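Hypothetical protein TM1012 (PDB 2FCL) is of unknown function but probably transfers nucleotidyl groups, as relatives of the aminoglycoside 2''-adenylyltransferase family do. Local coordinates at residues 41-46 / 143-148; 58-61 / 67-70. All blocks are in the same frame, centred on the assembly; numbering follows the deposited sequence.

Contact 1 of 2, residues 41-46 / 143-148; sequences SLSFAL and EYEYQA. With EDO (1,2-ethanediol), chain D.
Phe44 and Glu145 meet where the CE1 corner of the ring comes 3.5 Å from the carboxylate oxygen Glu145 OE2, with ring and carboxylate planes turned 55° apart. Glu145 CB also lies 4.0 Å from Phe44 CE1, which makes this a mixed contact of aromatic carbon with both aliphatic chain and carboxylate. Glu145 arrives by a bend at chi2 (-128°), which swings its carboxylate across the gap toward helix 40-46. A water bridges the two segments: Ser43 OG donates to it at 2.6 Å, and it donates in turn to Glu145 OE2 at 2.7 Å. Serine suits this place because its small hydroxyl can give a proton to the water while also being hydrogen-bonded to Gln47 NE2. Glu145 OE2 has a second grip from Gly40 N, at the beginning of helix 40-46, whose partial positive charge would probably favour the carboxylate. With an alanine in place of Glu145, the bridging water and Gly40 N would probably both lose their acceptor, and a gap would open beside the Phe44 ring. Farther out, Phe44 packs on Leu161 and Ser43 on Val139. The contact thus fastens helix 142-149, late in the chain, to the short helix between edge strand 36-39 and strand 57-60, whose opening Gly40 and Ser41 are consistent with the Gly-Ser motif of the nucleotidyltransferase fold.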
ATOM      1  N   SER A  41      -0.638  -1.543  -6.903  1.00 11.37           N
ATOM      2  CA  SER A  41      -1.112  -1.062  -8.196  0.70 12.24           C
ATOM      3  C   SER A  41      -1.607   0.394  -8.221  1.00 12.09           C
ATOM      4  O   SER A  41      -1.328   1.128  -9.160  1.00 11.57           O
ATOM      5  CB  SER A  41      -2.162  -2.013  -8.780  0.70 13.20           C
ATOM      6  OG  SER A  41      -3.353  -2.039  -8.023  0.70 15.62           O
ATOM      7  N   LEU A  42      -2.327   0.843  -7.197  1.00 11.44           N
ATOM      8  CA  LEU A  42      -2.823   2.198  -7.212  1.00 10.79           C
ATOM      9  C   LEU A  42      -1.659   3.180  -7.087  1.00 10.38           C
ATOM     10  O   LEU A  42      -1.667   4.223  -7.711  1.00 10.89           O
ATOM     11  CB  LEU A  42      -3.871   2.434  -6.121  1.00 11.20           C
ATOM     12  CG  LEU A  42      -4.447   3.856  -6.076  1.00 11.80           C
ATOM     13  CD1 LEU A  42      -5.108   4.301  -7.368  1.00 14.32           C
ATOM     14  CD2 LEU A  42      -5.427   3.965  -4.921  1.00 12.24           C
ATOM     15  N   SER A  43      -0.671   2.849  -6.270  1.00  9.33           N
ATOM     16  CA  SER A  43       0.513   3.690  -6.155  1.00  9.64           C
ATOM     17  C   SER A  43       1.232   3.797  -7.491  1.00  9.94           C
ATOM     18  O   SER A  43       1.642   4.882  -7.905  1.00 11.18           O
ATOM     19  CB  SER A  43       1.480   3.119  -5.144  1.00  9.97           C
ATOM     20  OG  SER A  43       2.698   3.849  -5.121  1.00 11.01           O
ATOM     21  N   PHE A  44       1.391   2.670  -8.169  1.00  9.73           N
ATOM     22  CA  PHE A  44       2.081   2.668  -9.447  1.00 10.57           C
ATOM     23  C   PHE A  44       1.320   3.563 -10.422  1.00 10.98           C
ATOM     24  O   PHE A  44       1.908   4.397 -11.103  1.00 12.21           O
ATOM     25  CB  PHE A  44       2.178   1.245 -10.015  1.00 11.19           C
ATOM     26  CG  PHE A  44       2.853   0.240  -9.118  1.00 12.41           C
ATOM     27  CD1 PHE A  44       3.693   0.600  -8.094  1.00 12.32           C
ATOM     28  CD2 PHE A  44       2.604  -1.105  -9.316  1.00 16.98           C
ATOM     29  CE1 PHE A  44       4.297  -0.342  -7.314  1.00 13.88           C
ATOM     30  CE2 PHE A  44       3.187  -2.052  -8.516  1.00 17.64           C
ATOM     31  CZ  PHE A  44       4.037  -1.673  -7.514  1.00 17.13           C
ATOM     32  N   ALA A  45       0.002   3.396 -10.487  1.00 11.08           N
ATOM     33  CA  ALA A  45      -0.813   4.200 -11.388  1.00 11.50           C
ATOM     34  C   ALA A  45      -0.760   5.682 -11.054  1.00 11.52           C
ATOM     35  O   ALA A  45      -0.643   6.529 -11.937  1.00 13.18           O
ATOM     36  CB  ALA A  45      -2.248   3.694 -11.406  1.00 13.65           C
ATOM     37  N   LEU A  46      -0.820   6.012  -9.768  1.00 10.06           N
ATOM     38  CA  LEU A  46      -0.702   7.400  -9.343  1.00 10.79           C
ATOM     39  C   LEU A  46       0.606   8.020  -9.790  1.00 11.05           C
ATOM     40  O   LEU A  46       0.668   9.221 -10.032  1.00 12.85           O
ATOM     41  CB  LEU A  46      -0.804   7.501  -7.823  1.00 11.05           C
ATOM     42  CG  LEU A  46      -2.217   7.355  -7.254  1.00 11.28           C
ATOM     43  CD1 LEU A  46      -2.165   7.152  -5.757  1.00 12.22           C
ATOM     44  CD2 LEU A  46      -3.073   8.548  -7.616  1.00 14.52           C
ATOM     45  N   GLU A 143      11.281   2.295  -6.908  1.00 11.45           N
ATOM     46  CA  GLU A 143      12.517   1.519  -6.806  0.50 11.46           C
ATOM     47  C   GLU A 143      12.452   0.557  -5.632  1.00 11.30           C
ATOM     48  O   GLU A 143      12.859  -0.612  -5.742  1.00 12.26           O
ATOM     49  CB  GLU A 143      13.745   2.428  -6.695  0.50 12.11           C
ATOM     50  CG  GLU A 143      14.056   3.218  -7.961  0.50 12.31           C
ATOM     51  CD  GLU A 143      14.549   2.353  -9.114  0.50 13.74           C
ATOM     52  OE1 GLU A 143      14.702   1.124  -8.935  0.50 14.96           O
ATOM     53  OE2 GLU A 143      14.761   2.905 -10.212  0.50 14.44           O
ATOM     54  N   TYR A 144      11.937   1.043  -4.498  1.00 11.04           N
ATOM     55  CA  TYR A 144      11.766   0.197  -3.333  1.00 11.15           C
ATOM     56  C   TYR A 144      10.824  -0.979  -3.630  1.00 10.79           C
ATOM     57  O   TYR A 144      11.127  -2.126  -3.297  1.00 11.05           O
ATOM     58  CB  TYR A 144      11.263   1.011  -2.127  1.00 11.27           C
ATOM     59  CG  TYR A 144      11.054   0.180  -0.892  1.00 11.48           C
ATOM     60  CD1 TYR A 144       9.841  -0.466  -0.669  1.00 14.01           C
ATOM     61  CD2 TYR A 144      12.067   0.003   0.020  1.00 13.83           C
ATOM     62  CE1 TYR A 144       9.661  -1.249   0.430  1.00 14.96           C
ATOM     63  CE2 TYR A 144      11.888  -0.772   1.111  1.00 14.23           C
ATOM     64  CZ  TYR A 144      10.689  -1.403   1.329  1.00 15.43           C
ATOM     65  OH  TYR A 144      10.540  -2.162   2.476  1.00 17.79           O
ATOM     66  N   GLU A 145       9.684  -0.707  -4.244  1.00 10.42           N
ATOM     67  CA  GLU A 145       8.753  -1.794  -4.574  1.00 10.54           C
ATOM     68  C   GLU A 145       9.330  -2.756  -5.577  1.00  9.83           C
ATOM     69  O   GLU A 145       9.110  -3.953  -5.466  1.00 11.22           O
ATOM     70  CB  GLU A 145       7.424  -1.256  -5.047  1.00 12.15           C
ATOM     71  CG  GLU A 145       6.699  -0.476  -3.934  1.00 14.48           C
ATOM     72  CD  GLU A 145       5.278  -0.939  -3.715  1.00 13.43           C
ATOM     73  OE1 GLU A 145       5.077  -2.111  -3.353  1.00 18.78           O
ATOM     74  OE2 GLU A 145       4.332  -0.144  -3.865  1.00 12.06           O
ATOM     75  N   TYR A 146      10.083  -2.242  -6.548  1.00  9.85           N
ATOM     76  CA  TYR A 146      10.749  -3.114  -7.504  1.00 10.26           C
ATOM     77  C   TYR A 146      11.623  -4.127  -6.771  1.00 11.15           C
ATOM     78  O   TYR A 146      11.536  -5.334  -7.013  1.00 11.47           O
ATOM     79  CB  TYR A 146      11.592  -2.270  -8.458  1.00 10.81           C
ATOM     80  CG  TYR A 146      12.541  -3.101  -9.287  1.00 10.67           C
ATOM     81  CD1 TYR A 146      12.069  -3.973 -10.249  1.00 11.60           C
ATOM     82  CD2 TYR A 146      13.912  -3.048  -9.082  1.00 12.06           C
ATOM     83  CE1 TYR A 146      12.940  -4.771 -11.004  1.00 12.53           C
ATOM     84  CE2 TYR A 146      14.784  -3.831  -9.820  1.00 12.98           C
ATOM     85  CZ  TYR A 146      14.287  -4.698 -10.777  1.00 12.76           C
ATOM     86  OH  TYR A 146      15.153  -5.449 -11.526  1.00 15.23           O
ATOM     87  N   GLN A 147      12.477  -3.641  -5.872  1.00 10.93           N
ATOM     88  CA  GLN A 147      13.378  -4.539  -5.167  1.00 12.57           C
ATOM     89  C   GLN A 147      12.609  -5.521  -4.277  1.00 12.34           C
ATOM     90  O   GLN A 147      12.967  -6.703  -4.158  1.00 14.36           O
ATOM     91  CB  GLN A 147      14.366  -3.724  -4.334  1.00 14.16           C
ATOM     92  CG  GLN A 147      15.325  -2.869  -5.141  1.00 16.12           C
ATOM     93  CD  GLN A 147      16.306  -3.661  -5.976  1.00 18.87           C
ATOM     94  OE1 GLN A 147      16.573  -4.834  -5.698  1.00 22.65           O
ATOM     95  NE2 GLN A 147      16.850  -3.025  -7.003  1.00 18.03           N
ATOM     96  N   ALA A 148      11.562  -5.042  -3.631  1.00 12.67           N
ATOM     97  CA  ALA A 148      10.748  -5.912  -2.788  1.00 12.55           C
ATOM     98  C   ALA A 148      10.080  -7.015  -3.600  1.00 12.10           C
ATOM     99  O   ALA A 148      10.039  -8.168  -3.187  1.00 13.06           O
ATOM    100  CB  ALA A 148       9.706  -5.105  -2.066  1.00 13.24           C
TER
HETATM  101  C1  EDO D 160      -3.773  -1.124  -5.460  1.00 18.74           C
HETATM  102  O1  EDO D 160      -3.652  -2.569  -5.353  1.00 24.59           O
HETATM  103  C2  EDO D 160      -2.879  -0.510  -4.402  1.00 11.61           C
HETATM  104  O2  EDO D 160      -3.166   0.633  -3.647  1.00 19.99           O
HETATM  105  O   HOH W   1       4.721   2.190  -5.169  1.00 13.73           O

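Contact 2 of 2, residues 58-61 / 67-70; sequences IQTD and EIER
Ile68 rests its terminal methyl CD1 against two side chains of the strand, 4.0 Å from Ile58 CG2 and 4.1 Å from Thr60 CG2. Its chain is extended at chi2 (170°), which carries CD1 away from the helix and onto the sheet. Thr60 meets it tip to tip, whereas Ile58 crosses it obliquely and offers its branch methyl. The two strand residues are two apart and so present their side chains on one face of the strand. Isoleucine suits both Ile58 and Ile68, since branching at CB fills space close to the backbone and the longer arm of Ile68 still spans the gap. Threonine does two jobs: Ile68 CD1 sits about equally far from its CB, CG2 and OG1, and OG1, anti to the backbone N (chi1 -176°), bonds to Asn35 O, which satisfies the polar atom beside the methyl. Ile58 also packs on Trp36 and Val38 of neighbouring strand 36-39. Away from the strand, Arg70 grips Glu67 side-on, one turn back along the helix. Its NE reaches Glu67 OE1 at 2.9 Å, almost straight at 176°, and its NH2 reaches Glu67 OE2 at 3.1 Å; both carboxylate oxygens are met on their syn sides. Asp61, the N-cap of the helix, bonds to Gly64 N through OD1 and to Asn35 ND2 through OD2, fixing the turn between strand and helix. Strand 57-60 is an inner strand, antiparallel to 36-39 and parallel to 103-106, and helix 62-71 folds back onto its face. This tight beta-alpha unit, laid on a mixed sheet, is consistent with the nucleotidyltransferase fold.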
ATOM      1  N   ILE A  58      -2.870  -0.253   1.518  1.00  8.73           N
ATOM      2  CA  ILE A  58      -2.341   0.768   2.393  1.00  8.93           C
ATOM      3  C   ILE A  58      -1.349   0.120   3.349  1.00  9.42           C
ATOM      4  O   ILE A  58      -1.677  -0.826   4.044  1.00 10.96           O
ATOM      5  CB  ILE A  58      -3.460   1.432   3.213  1.00  9.46           C
ATOM      6  CG1 ILE A  58      -4.539   2.032   2.303  1.00 11.65           C
ATOM      7  CG2 ILE A  58      -2.887   2.486   4.129  1.00 10.12           C
ATOM      8  CD1 ILE A  58      -4.102   3.098   1.316  1.00 13.98           C
ATOM      9  N   GLN A  59      -0.138   0.646   3.364  1.00  9.09           N
ATOM     10  CA  GLN A  59       0.903   0.196   4.257  1.00  9.48           C
ATOM     11  C   GLN A  59       1.104   1.238   5.348  1.00  8.49           C
ATOM     12  O   GLN A  59       1.043   2.436   5.106  1.00  9.75           O
ATOM     13  CB  GLN A  59       2.195  -0.099   3.504  1.00 10.60           C
ATOM     14  CG  GLN A  59       3.273  -0.687   4.373  1.00 14.41           C
ATOM     15  CD  GLN A  59       4.470  -1.176   3.588  1.00 15.56           C
ATOM     16  OE1 GLN A  59       4.386  -1.315   2.377  1.00 19.61           O
ATOM     17  NE2 GLN A  59       5.575  -1.471   4.284  1.00 15.08           N
ATOM     18  N   THR A  60       1.356   0.765   6.561  1.00  8.48           N
ATOM     19  CA  THR A  60       1.441   1.592   7.736  1.00  9.09           C
ATOM     20  C   THR A  60       2.351   0.915   8.747  1.00 10.23           C
ATOM     21  O   THR A  60       3.029  -0.071   8.425  1.00 10.62           O
ATOM     22  CB  THR A  60       0.017   1.878   8.285  1.00  9.72           C
ATOM     23  OG1 THR A  60       0.077   2.772   9.387  1.00 10.89           O
ATOM     24  CG2 THR A  60      -0.697   0.613   8.694  1.00 10.15           C
ATOM     25  N   ASP A  61       2.398   1.457   9.956  1.00 10.22           N
ATOM     26  CA  ASP A  61       3.132   0.821  11.048  1.00 11.01           C
ATOM     27  C   ASP A  61       2.155   0.061  11.942  1.00 12.02           C
ATOM     28  O   ASP A  61       0.969  -0.018  11.633  1.00 11.76           O
ATOM     29  CB  ASP A  61       4.012   1.844  11.777  1.00 11.84           C
ATOM     30  CG  ASP A  61       3.265   3.058  12.267  1.00 12.89           C
ATOM     31  OD1 ASP A  61       2.030   3.014  12.357  1.00 12.55           O
ATOM     32  OD2 ASP A  61       3.936   4.080  12.579  1.00 16.57           O
ATOM     33  N   GLU A  67      -5.218   2.001  14.177  1.00 10.66           N
ATOM     34  CA  GLU A  67      -5.842   3.308  14.041  1.00 11.20           C
ATOM     35  C   GLU A  67      -6.679   3.421  12.774  1.00 10.10           C
ATOM     36  O   GLU A  67      -7.780   3.970  12.805  1.00 10.02           O
ATOM     37  CB  GLU A  67      -4.794   4.438  14.095  1.00 12.07           C
ATOM     38  CG  GLU A  67      -4.368   4.859  15.491  1.00 16.15           C
ATOM     39  CD  GLU A  67      -5.509   5.539  16.232  1.00 19.19           C
ATOM     40  OE1 GLU A  67      -6.378   4.837  16.790  1.00 19.08           O
ATOM     41  OE2 GLU A  67      -5.564   6.779  16.194  1.00 23.27           O
ATOM     42  N   ILE A  68      -6.144   2.944  11.648  1.00  9.40           N
ATOM     43  CA  ILE A  68      -6.904   2.977  10.398  1.00  9.55           C
ATOM     44  C   ILE A  68      -8.193   2.169  10.530  1.00  9.46           C
ATOM     45  O   ILE A  68      -9.261   2.614  10.136  1.00  9.47           O
ATOM     46  CB  ILE A  68      -6.023   2.487   9.216  1.00  9.64           C
ATOM     47  CG1 ILE A  68      -4.924   3.510   8.946  1.00 10.14           C
ATOM     48  CG2 ILE A  68      -6.853   2.226   7.969  1.00 10.89           C
ATOM     49  CD1 ILE A  68      -3.868   3.045   7.987  1.00 10.56           C
ATOM     50  N   GLU A  69      -8.105   0.988  11.126  1.00  9.75           N
ATOM     51  CA  GLU A  69      -9.297   0.191  11.363  1.00 11.28           C
ATOM     52  C   GLU A  69     -10.335   0.981  12.180  1.00 10.66           C
ATOM     53  O   GLU A  69     -11.521   0.962  11.867  1.00 11.53           O
ATOM     54  CB  GLU A  69      -8.915  -1.099  12.099  1.00 13.26           C
ATOM     55  CG  GLU A  69     -10.062  -1.929  12.584  1.00 15.23           C
ATOM     56  CD  GLU A  69      -9.554  -3.174  13.280  1.00 15.30           C
ATOM     57  OE1 GLU A  69      -8.851  -3.076  14.316  1.00 19.10           O
ATOM     58  OE2 GLU A  69      -9.809  -4.236  12.752  1.00 23.46           O
ATOM     59  N   ARG A  70      -9.903   1.664  13.238  1.00  9.80           N
ATOM     60  CA  ARG A  70     -10.822   2.472  14.037  1.00 10.85           C
ATOM     61  C   ARG A  70     -11.439   3.595  13.211  1.00 10.06           C
ATOM     62  O   ARG A  70     -12.644   3.836  13.249  1.00 10.31           O
ATOM     63  CB  ARG A  70     -10.082   3.077  15.238  1.00 12.91           C
ATOM     64  CG  ARG A  70     -10.967   3.855  16.194  1.00 15.84           C
ATOM     65  CD  ARG A  70     -10.174   4.529  17.324  1.00 17.36           C
ATOM     66  NE  ARG A  70      -9.216   5.518  16.832  1.00 19.01           N
ATOM     67  CZ  ARG A  70      -9.523   6.723  16.350  1.00 25.04           C
ATOM     68  NH1 ARG A  70     -10.778   7.143  16.311  1.00 29.24           N
ATOM     69  NH2 ARG A  70      -8.558   7.526  15.919  1.00 25.69           N
TER

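Overall arrangement
Both contacts are buried and small, each carried by three residues, but their chemistry differs. Contact 1 is a mixed join between two helices, one early and one late in the sequence: an aromatic ring against a carboxylate, with a water bridging to a serine. Contact 2 joins a strand to the helix just after it through methyl groups, with its charged pair on the side of the helix away from the strand. They share no element, although helix 40-46 and strand 57-60 are successive in the chain, and contact 2 is nested within the loop that contact 1 closes. Their centres lie about 19 Å apart, on opposite sides of the chain's centre, and their nearest atoms, about 5 Å apart, do not touch.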